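Local coordinates for protein Peptide:N-glycosidase F (Elizabethkingia meningoseptica, PDB 3PMS) that cleaves the amide bond between asparagine and the innermost N-acetylglucosamine of N-linked glycans, releasing the glycan from glycoproteins and glycopeptides, at residues 218-223 and 269-274. Numbering follows the deposited sequence.
Sequences AINNSN and NSLIGS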
loop_
_atom_site.group_PDB
_atom_site.type_symbol
_atom_site.label_atom_id
_atom_site.label_comp_id
_atom_site.label_asym_id
_atom_site.label_seq_id
_atom_site.Cartn_x
_atom_site.Cartn_y
_atom_site.Cartn_z
ATOM N N ALA A 218 11.067 14.155 5.777
ATOM C CA ALA A 218 11.881 14.946 6.736
ATOM C C ALA A 218 11.572 14.425 8.132
ATOM O O ALA A 218 10.411 14.187 8.502
ATOM C CB ALA A 218 11.592 16.418 6.647
ATOM N N ILE A 219 12.656 14.238 8.872
ATOM C CA ILE A 219 12.587 13.761 10.270
ATOM C C ILE A 219 13.182 14.905 11.121
ATOM O O ILE A 219 14.334 15.276 10.897
ATOM C CB ILE A 219 13.424 12.518 10.429
ATOM C CG1 ILE A 219 12.906 11.354 9.541
ATOM C CG2 ILE A 219 13.450 12.096 11.939
ATOM C CD1 ILE A 219 11.526 10.887 9.874
ATOM N N ASN A 220 12.421 15.382 12.078
ATOM C CA ASN A 220 12.829 16.557 12.892
ATOM C C ASN A 220 13.292 17.691 11.976
ATOM O O ASN A 220 14.303 18.373 12.201
ATOM C CB ASN A 220 13.900 16.151 13.887
ATOM C CG ASN A 220 13.331 15.353 15.061
ATOM O OD1 ASN A 220 14.090 14.573 15.728
ATOM N ND2 ASN A 220 12.111 15.592 15.372
ATOM N N ASN A 221 12.548 17.830 10.877
ATOM C CA ASN A 221 12.725 18.889 9.867
ATOM C C ASN A 221 13.827 18.659 8.893
ATOM O O ASN A 221 13.906 19.390 7.890
ATOM C CB ASN A 221 12.831 20.298 10.477
ATOM C CG ASN A 221 11.655 20.628 11.390
ATOM O OD1 ASN A 221 10.429 20.430 11.051
ATOM N ND2 ASN A 221 11.983 21.139 12.596
ATOM N N SER A 222 14.636 17.650 9.078
ATOM C CA SER A 222 15.763 17.405 8.217
ATOM C C SER A 222 15.385 16.444 7.122
ATOM O O SER A 222 14.939 15.295 7.402
ATOM C CB SER A 222 16.997 16.924 8.962
ATOM O OG SER A 222 18.079 16.601 8.105
ATOM N N ASN A 223 15.655 16.819 5.883
ATOM C CA ASN A 223 15.393 15.894 4.803
ATOM C C ASN A 223 16.259 14.672 4.930
ATOM O O ASN A 223 17.507 14.765 4.993
ATOM C CB ASN A 223 15.655 16.581 3.507
ATOM C CG ASN A 223 14.677 17.627 3.201
ATOM O OD1 ASN A 223 13.663 17.831 3.860
ATOM N ND2 ASN A 223 14.963 18.314 2.086
ATOM N N ASN A 269 18.534 5.273 15.540
ATOM C CA ASN A 269 18.216 4.811 16.900
ATOM C C ASN A 269 18.273 5.893 17.982
ATOM O O ASN A 269 17.699 5.781 19.064
ATOM C CB ASN A 269 19.188 3.661 17.262
ATOM C CG ASN A 269 18.831 2.354 16.622
ATOM O OD1 ASN A 269 19.695 1.436 16.459
ATOM N ND2 ASN A 269 17.593 2.255 16.192
ATOM N N SER A 270 18.878 7.019 17.646
ATOM C CA SER A 270 18.861 8.180 18.512
ATOM C C SER A 270 17.447 8.643 18.804
ATOM O O SER A 270 17.211 9.344 19.788
ATOM C CB SER A 270 19.677 9.337 17.874
ATOM O OG SER A 270 18.942 9.963 16.802
ATOM N N LEU A 271 16.482 8.303 17.928
ATOM C CA LEU A 271 15.125 8.771 18.089
ATOM C C LEU A 271 14.310 7.971 19.110
ATOM O O LEU A 271 13.216 8.403 19.501
ATOM C CB LEU A 271 14.377 8.747 16.749
ATOM C CG LEU A 271 14.996 9.583 15.634
ATOM C CD1 LEU A 271 14.303 9.200 14.320
ATOM C CD2 LEU A 271 14.781 11.054 15.892
ATOM N N ILE A 272 14.833 6.816 19.508
ATOM C CA ILE A 272 14.118 5.910 20.420
ATOM C C ILE A 272 13.995 6.617 21.754
ATOM O O ILE A 272 14.953 7.241 22.230
ATOM C CB ILE A 272 14.888 4.612 20.619
ATOM C CG1 ILE A 272 14.893 3.721 19.356
ATOM C CG2 ILE A 272 14.312 3.832 21.864
ATOM C CD1 ILE A 272 15.990 2.748 19.384
ATOM N N GLY A 273 12.804 6.543 22.341
ATOM C CA GLY A 273 12.533 7.209 23.596
ATOM C C GLY A 273 12.268 8.704 23.500
ATOM O O GLY A 273 12.238 9.407 24.510
ATOM N N SER A 274 12.045 9.174 22.275
ATOM C CA SER A 274 11.786 10.597 21.990
ATOM C C SER A 274 10.528 10.710 21.158
ATOM O O SER A 274 10.003 9.690 20.654
ATOM C CB SER A 274 12.942 11.197 21.183
ATOM O OG SER A 274 12.829 10.846 19.802
#
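Rotation about the first side-chain bond sets up the meeting of Ile219 with Leu271: in Ile219 a chi1 of -62° puts CG1 anti to the carbonyl carbon and thereby turns CG2, the methyl that touches, anti to the backbone N, and Leu271 likewise holds CG anti to its own carbonyl carbon (chi1 -59°), its branch reaching across to the hairpin. The methyls brought together this way, Ile219 CG2 and Leu271 CD1, touch at 3.8 Å, with the side chains running at a slant to one another. The second methyl of the leucine fork, CD2, lies against the amide group of Asn220, whose side chain passes that of Leu271 in the opposite direction. Just 98 Å² is buried in all; the backbones stay well apart, Ile219 CA lying 9.6 Å from Leu271 CA, and every contact between the two segments is made by side chains. Each segment folds back on itself through a turn of its own. Ile219 and Ser222 exchange backbone hydrogen bonds, Ile219 N to Ser222 O at 2.9 Å and Ser222 N to Ile219 O at 3.0 Å, closing a type I' turn, while Leu271 opens a type II turn to Ser274, closed by a weak backbone bond from Ser274 N to Leu271 O at 3.1 Å. Leu267 and Phe276 also pack on Ile219. The contact illustrates how connections pack at one end of a jelly-roll sandwich: a two-residue type I' β-hairpin joining strands 213-219 and 222-229 meets the loop leading into strand 275-281, the neighbour of strand 213-219 in the same antiparallel sheet.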